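Local coordinates for putative glycosyltransferase (GalT1) (Streptococcus parasanguinis, PDB 4PHR), which binds UDP and is probably a glycosyltransferase, of which this chain is the N-terminal piece with the GT-D fold, at residues V31-D36 with L73-D78; I229-E234 with V244-K249. All coordinates share one frame; numbering follows the deposited sequence.

Contact 1: V31-D36 with L73-D78; sequences VVRFGD and LVCLPD. With UDP (uridine-5'-diphosphate), chain B.
V32 sits between L73 and C75 and bonds to both, on either side of its partner V74, as parallel strands do. V32 N donates to L73 O at 3.0 Å, and V32 O accepts from C75 N at 2.9 Å. One residue on, F34 N donates to C75 O at 3.0 Å.

The side chains sort onto two faces. On one, V31 CG1 meets C75 SG at 3.7 Å. R33 follows on this face, with its CG against C75 CB. On the other, V32 and V74 lie side by side and point the same way, V32 CG1 to V74 CG2 at 3.9 Å. The F34 ring turns its edge to C75 O, and its CE1 approaches V74 CG1 obliquely. P77 closes the end of the contact, with P77 CD 3.3 Å from F34 O.

Strand 72-76 lies between 30-33 and 115-116, all parallel. V31 is also backbone-bonded to A223 and D225, on and beside strand 223-225, which sets these strands next to the five-stranded sheet of the GT-D fold. The C-terminal end of 30-33 faces the nucleotide. There the R33 chain, bent at chi3 (-53°), turns away from C75 and carries the guanidinium to UDP. R33 NH1 donates to UDP O3B at 2.8 Å. R33 NH2 also reaches UDP O3B, at 3.2 Å, and makes a weak bond to UDP O2A. O3B lies at the guanidinium edge, near its plane, and is gripped by both terminal nitrogens.

A second shell sets the arginine in place: D225 forms a salt bridge to NH2, and T117 O takes a bond from NH1. K210, which also bonds UDP, lies close to NH2. Farther out, helix 54-64 packs I63 against V32 and F34, and helix 17-27 packs I24 against V31 and L73.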
loop_
_atom_site.group_PDB
_atom_site.type_symbol
_atom_site.label_atom_id
_atom_site.label_comp_id
_atom_site.label_asym_id
_atom_site.label_seq_id
_atom_site.Cartn_x
_atom_site.Cartn_y
_atom_site.Cartn_z
ATOM N N VAL A 31 -2.156 1.255 9.352
ATOM C CA VAL A 31 -0.952 0.828 8.665
ATOM C C VAL A 31 -0.602 1.840 7.595
ATOM O O VAL A 31 -1.442 2.174 6.759
ATOM C CB VAL A 31 -1.132 -0.543 7.973
ATOM C CG1 VAL A 31 0.183 -0.970 7.306
ATOM C CG2 VAL A 31 -1.588 -1.591 8.969
ATOM N N VAL A 32 0.639 2.325 7.624
ATOM C CA VAL A 32 1.157 3.166 6.550
ATOM C C VAL A 32 2.385 2.471 5.966
ATOM O O VAL A 32 3.246 1.982 6.706
ATOM C CB VAL A 32 1.487 4.593 7.061
ATOM C CG1 VAL A 32 2.533 4.566 8.163
ATOM C CG2 VAL A 32 1.934 5.478 5.927
ATOM N N ARG A 33 2.461 2.409 4.638
ATOM C CA ARG A 33 3.557 1.694 3.975
ATOM C C ARG A 33 4.428 2.654 3.160
ATOM O O ARG A 33 3.923 3.463 2.389
ATOM C CB ARG A 33 3.023 0.574 3.072
ATOM C CG ARG A 33 2.100 -0.460 3.756
ATOM C CD ARG A 33 1.473 -1.455 2.728
ATOM N NE ARG A 33 0.829 -0.659 1.696
ATOM C CZ ARG A 33 1.361 -0.299 0.531
ATOM N NH1 ARG A 33 2.520 -0.809 0.103
ATOM N NH2 ARG A 33 0.698 0.553 -0.232
ATOM N N PHE A 34 5.738 2.588 3.346
ATOM C CA PHE A 34 6.646 3.379 2.526
ATOM C C PHE A 34 7.262 2.472 1.478
ATOM O O PHE A 34 7.893 1.473 1.813
ATOM C CB PHE A 34 7.724 4.056 3.383
ATOM C CG PHE A 34 7.201 5.212 4.172
ATOM C CD1 PHE A 34 6.481 5.002 5.338
ATOM C CD2 PHE A 34 7.385 6.508 3.721
ATOM C CE1 PHE A 34 5.973 6.078 6.048
ATOM C CE2 PHE A 34 6.890 7.577 4.425
ATOM C CZ PHE A 34 6.179 7.364 5.587
ATOM N N GLY A 35 7.062 2.819 0.208
ATOM C CA GLY A 35 7.655 2.086 -0.892
ATOM C C GLY A 35 8.688 2.933 -1.600
ATOM O O GLY A 35 9.026 4.039 -1.156
ATOM N N ASP A 36 9.191 2.422 -2.716
ATOM C CA ASP A 36 10.232 3.133 -3.447
ATOM C C ASP A 36 9.784 4.523 -3.896
ATOM O O ASP A 36 10.555 5.471 -3.838
ATOM C CB ASP A 36 10.728 2.304 -4.634
ATOM C CG ASP A 36 9.640 2.009 -5.627
ATOM O OD1 ASP A 36 9.763 2.440 -6.799
ATOM O OD2 ASP A 36 8.658 1.357 -5.218
ATOM N N LEU A 73 1.196 0.940 12.563
ATOM C CA LEU A 73 2.379 0.224 12.122
ATOM C C LEU A 73 2.946 0.961 10.914
ATOM O O LEU A 73 2.250 1.153 9.907
ATOM C CB LEU A 73 2.015 -1.209 11.736
ATOM C CG LEU A 73 3.150 -2.148 11.319
ATOM C CD1 LEU A 73 4.165 -2.310 12.443
ATOM C CD2 LEU A 73 2.591 -3.502 10.892
ATOM N N VAL A 74 4.202 1.388 11.025
ATOM C CA VAL A 74 4.905 2.041 9.927
ATOM C C VAL A 74 5.748 0.987 9.218
ATOM O O VAL A 74 6.507 0.271 9.869
ATOM C CB VAL A 74 5.800 3.189 10.442
ATOM C CG1 VAL A 74 6.584 3.818 9.291
ATOM C CG2 VAL A 74 4.959 4.245 11.166
ATOM N N CYS A 75 5.612 0.895 7.893
ATOM C CA CYS A 75 6.197 -0.219 7.140
ATOM C C CYS A 75 7.263 0.229 6.152
ATOM O O CYS A 75 7.173 1.320 5.590
ATOM C CB CYS A 75 5.107 -0.972 6.367
ATOM S SG CYS A 75 3.778 -1.604 7.393
ATOM N N LEU A 76 8.254 -0.641 5.934
ATOM C CA LEU A 76 9.296 -0.443 4.927
ATOM C C LEU A 76 9.367 -1.660 4.014
ATOM O O LEU A 76 8.872 -2.732 4.361
ATOM C CB LEU A 76 10.653 -0.304 5.609
ATOM C CG LEU A 76 11.127 1.096 5.988
ATOM C CD1 LEU A 76 10.014 2.012 6.401
ATOM C CD2 LEU A 76 12.222 1.003 7.061
ATOM N N PRO A 77 9.998 -1.512 2.844
ATOM C CA PRO A 77 10.178 -2.691 1.995
ATOM C C PRO A 77 10.956 -3.784 2.733
ATOM O O PRO A 77 11.950 -3.505 3.401
ATOM C CB PRO A 77 10.977 -2.139 0.801
ATOM C CG PRO A 77 10.666 -0.644 0.783
ATOM C CD PRO A 77 10.585 -0.299 2.247
ATOM N N ASP A 78 10.513 -5.026 2.601
ATOM C CA ASP A 78 11.111 -6.118 3.363
ATOM C C ASP A 78 12.249 -6.709 2.541
ATOM O O ASP A 78 12.130 -7.795 1.980
ATOM C CB ASP A 78 10.038 -7.163 3.704
ATOM C CG ASP A 78 10.557 -8.279 4.583
ATOM O OD1 ASP A 78 11.726 -8.221 5.015
ATOM O OD2 ASP A 78 9.776 -9.218 4.848
HETATM N N1 UDP B . -3.411 5.695 -6.899
HETATM C C2 UDP B . -4.464 6.537 -7.157
HETATM N N3 UDP B . -4.254 7.894 -7.225
HETATM C C4 UDP B . -2.999 8.419 -7.031
HETATM C C5 UDP B . -1.927 7.568 -6.764
HETATM C C6 UDP B . -2.142 6.197 -6.848
HETATM O O2 UDP B . -5.592 6.087 -7.356
HETATM O O4 UDP B . -2.868 9.647 -7.073
HETATM C "C1'" UDP B . -3.677 4.256 -6.751
HETATM C "C2'" UDP B . -3.299 3.308 -7.858
HETATM O "O2'" UDP B . -4.280 3.315 -8.874
HETATM C "C3'" UDP B . -3.264 1.997 -7.104
HETATM C "C4'" UDP B . -2.752 2.408 -5.734
HETATM O "O4'" UDP B . -2.896 3.828 -5.654
HETATM O "O3'" UDP B . -4.572 1.487 -6.960
HETATM C "C5'" UDP B . -1.299 2.000 -5.522
HETATM O "O5'" UDP B . -0.871 2.487 -4.256
HETATM P PA UDP B . 0.630 2.270 -3.718
HETATM O O1A UDP B . 1.573 3.021 -4.570
HETATM O O2A UDP B . 0.606 2.637 -2.281
HETATM O O3A UDP B . 0.833 0.681 -3.959
HETATM P PB UDP B . 2.012 -0.364 -3.544
HETATM O O1B UDP B . 2.761 -0.642 -4.805
HETATM O O2B UDP B . 1.265 -1.552 -3.069
HETATM O O3B UDP B . 2.884 0.270 -2.504
#

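Contact 2: I229-E234 with V244-K249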
loop_
_atom_site.group_PDB
_atom_site.type_symbol
_atom_site.label_atom_id
_atom_site.label_comp_id
_atom_site.label_asym_id
_atom_site.label_seq_id
_atom_site.Cartn_x
_atom_site.Cartn_y
_atom_site.Cartn_z
ATOM N N ILE A 229 -2.873 -4.176 -3.647
ATOM C CA ILE A 229 -3.334 -5.512 -3.269
ATOM C C ILE A 229 -4.210 -6.161 -4.353
ATOM O O ILE A 229 -4.130 -7.367 -4.590
ATOM C CB ILE A 229 -4.075 -5.520 -1.896
ATOM C CG1 ILE A 229 -4.339 -6.956 -1.450
ATOM C CG2 ILE A 229 -5.359 -4.694 -1.950
ATOM C CD1 ILE A 229 -3.066 -7.750 -1.255
ATOM N N ASP A 230 -5.030 -5.372 -5.041
ATOM C CA ASP A 230 -5.917 -5.955 -6.042
ATOM C C ASP A 230 -5.170 -6.607 -7.205
ATOM O O ASP A 230 -5.548 -7.692 -7.658
ATOM C CB ASP A 230 -6.905 -4.929 -6.597
ATOM C CG ASP A 230 -7.843 -5.540 -7.622
ATOM O OD1 ASP A 230 -8.900 -6.082 -7.219
ATOM O OD2 ASP A 230 -7.512 -5.496 -8.829
ATOM N N SER A 231 -4.137 -5.933 -7.711
ATOM C CA SER A 231 -3.346 -6.490 -8.808
ATOM C C SER A 231 -2.725 -7.805 -8.387
ATOM O O SER A 231 -2.741 -8.782 -9.145
ATOM C CB SER A 231 -2.221 -5.536 -9.221
ATOM O OG SER A 231 -2.736 -4.346 -9.780
ATOM N N GLU A 232 -2.152 -7.820 -7.185
ATOM C CA GLU A 232 -1.492 -9.017 -6.673
ATOM C C GLU A 232 -2.495 -10.161 -6.514
ATOM O O GLU A 232 -2.204 -11.318 -6.850
ATOM C CB GLU A 232 -0.786 -8.702 -5.356
ATOM C CG GLU A 232 0.448 -7.810 -5.546
ATOM C CD GLU A 232 1.738 -8.608 -5.675
ATOM O OE1 GLU A 232 1.681 -9.856 -5.680
ATOM O OE2 GLU A 232 2.820 -7.985 -5.765
ATOM N N TYR A 233 -3.692 -9.846 -6.033
ATOM C CA TYR A 233 -4.707 -10.871 -5.869
ATOM C C TYR A 233 -5.142 -11.423 -7.226
ATOM O O TYR A 233 -5.318 -12.625 -7.383
ATOM C CB TYR A 233 -5.908 -10.339 -5.081
ATOM C CG TYR A 233 -6.887 -11.420 -4.697
ATOM C CD1 TYR A 233 -6.509 -12.451 -3.847
ATOM C CD2 TYR A 233 -8.185 -11.424 -5.197
ATOM C CE1 TYR A 233 -7.404 -13.458 -3.498
ATOM C CE2 TYR A 233 -9.084 -12.424 -4.851
ATOM C CZ TYR A 233 -8.686 -13.430 -3.995
ATOM O OH TYR A 233 -9.579 -14.429 -3.656
ATOM N N GLU A 234 -5.312 -10.549 -8.214
ATOM C CA GLU A 234 -5.690 -11.005 -9.554
ATOM C C GLU A 234 -4.609 -11.910 -10.145
ATOM O O GLU A 234 -4.902 -12.953 -10.727
ATOM C CB GLU A 234 -5.933 -9.813 -10.486
ATOM C CG GLU A 234 -7.163 -8.984 -10.147
ATOM C CD GLU A 234 -8.400 -9.433 -10.878
ATOM O OE1 GLU A 234 -8.303 -10.366 -11.700
ATOM O OE2 GLU A 234 -9.469 -8.844 -10.628
ATOM N N VAL A 244 1.200 -9.618 -15.633
ATOM C CA VAL A 244 0.341 -9.539 -16.804
ATOM C C VAL A 244 -0.612 -8.353 -16.700
ATOM O O VAL A 244 -1.124 -8.039 -15.630
ATOM C CB VAL A 244 -0.448 -10.854 -17.018
ATOM C CG1 VAL A 244 -1.265 -11.191 -15.790
ATOM C CG2 VAL A 244 -1.335 -10.766 -18.249
ATOM N N LYS A 245 -0.835 -7.680 -17.818
ATOM C CA LYS A 245 -1.698 -6.516 -17.817
ATOM C C LYS A 245 -3.149 -6.945 -17.635
ATOM O O LYS A 245 -3.631 -7.855 -18.309
ATOM C CB LYS A 245 -1.546 -5.744 -19.126
ATOM C CG LYS A 245 -2.232 -4.394 -19.119
ATOM C CD LYS A 245 -2.138 -3.732 -20.477
ATOM C CE LYS A 245 -2.748 -2.341 -20.454
ATOM N NZ LYS A 245 -2.014 -1.434 -19.527
ATOM N N LEU A 246 -3.839 -6.300 -16.702
ATOM C CA LEU A 246 -5.271 -6.485 -16.567
ATOM C C LEU A 246 -5.937 -5.509 -17.536
ATOM O O LEU A 246 -5.444 -4.404 -17.755
ATOM C CB LEU A 246 -5.698 -6.241 -15.119
ATOM C CG LEU A 246 -4.811 -6.989 -14.113
ATOM C CD1 LEU A 246 -5.111 -6.590 -12.677
ATOM C CD2 LEU A 246 -4.918 -8.499 -14.293
ATOM N N THR A 247 -7.043 -5.912 -18.136
ATOM C CA THR A 247 -7.616 -5.085 -19.184
ATOM C C THR A 247 -8.648 -4.111 -18.628
ATOM O O THR A 247 -8.875 -3.042 -19.202
ATOM C CB THR A 247 -8.244 -5.951 -20.288
ATOM O OG1 THR A 247 -9.413 -6.606 -19.778
ATOM C CG2 THR A 247 -7.244 -6.999 -20.754
ATOM N N ASN A 248 -9.257 -4.477 -17.508
ATOM C CA ASN A 248 -10.461 -3.801 -17.046
ATOM C C ASN A 248 -10.238 -2.791 -15.927
ATOM O O ASN A 248 -11.183 -2.185 -15.433
ATOM C CB ASN A 248 -11.520 -4.838 -16.636
ATOM C CG ASN A 248 -11.045 -5.758 -15.511
ATOM O OD1 ASN A 248 -9.860 -6.084 -15.412
ATOM N ND2 ASN A 248 -11.974 -6.178 -14.658
ATOM N N LYS A 249 -8.985 -2.604 -15.529
ATOM C CA LYS A 249 -8.673 -1.720 -14.421
ATOM C C LYS A 249 -7.184 -1.432 -14.425
ATOM O O LYS A 249 -6.441 -1.988 -15.227
ATOM C CB LYS A 249 -9.073 -2.367 -13.095
ATOM C CG LYS A 249 -8.389 -3.697 -12.843
ATOM C CD LYS A 249 -8.642 -4.234 -11.442
ATOM C CE LYS A 249 -9.887 -5.090 -11.390
ATOM N NZ LYS A 249 -10.040 -5.760 -10.064
HETATM O O HOH W 1 -11.578 -8.217 -12.276
#
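K249 reaches the helix with its ammonium group and meets two carboxylates there. K249 NZ lies 2.8 Å from D230 OD2 and 3.2 Å from E234 OE2, and a weak bond joins it to D230 OD1. The lysine comes from the opposite direction to both acids. Its CG lies between the backbone N and the carbonyl carbon (chi1 59°), and with chi2 extended this carries K249 CD to 3.1 Å from D230 OD2. The turn at chi3 (89°) then directs CE and NZ toward the two carboxylates. D230 OD2 is met on its syn side, whereas E234 OE2 is met on its anti side; in each case NZ is tilted out of the carboxylate plane.

D230 and E234 are four residues apart on helix 229-238, one turn from each other, and E234 N bonds back to D230 O. Together with K249 they form a salt-bridge network that joins the first turns of this helix to the loop after it, within the GT-D domain. The helix starts right after H228, which hydrogen-bonds UDP through ND1.

L246 provides the apolar part. L246 CD1 packs against E234 CB and CG, both at 4.0 Å, and touches S231 CA. A bend at chi2 (-92°) lets E234 lay CB and CG against this methyl while its carboxylate end reaches K249 NZ.

A water links the two sides a second time: it donates to E234 OE2 at 2.7 Å and accepts from N248 ND2. One loop, through G159, V160 and N162, shares the polar ends. G159 N bonds to D230 OD1, N162 ND2 to E234 OE2, and K249 NZ donates to V160 O. The two acids probably favour a charged lysine here. S231 OG takes a bond from A252 N.

After helices 2-9 and 17-27 the chain enters strand 30-33. Helices 36-42 and 54-64 follow, and contact 1 closes this loop when strand 72-76 pairs beside it. The chain then adds strand 115-116 and four of the five strands of the other sheet, the last being 223-225; strand 272-275 joins near the C terminus. Contact 2 closes a much shorter loop, in which residues 244-249 fold back on the start of helix 229-238. The two loops lie in series and neither crosses the other. The centres of contact 1 and contact 2 are about 21 Å apart. Contact 1 joins strands beside UDP, while contact 2 ties a helix that begins next to H228, which binds UDP, to its following loop.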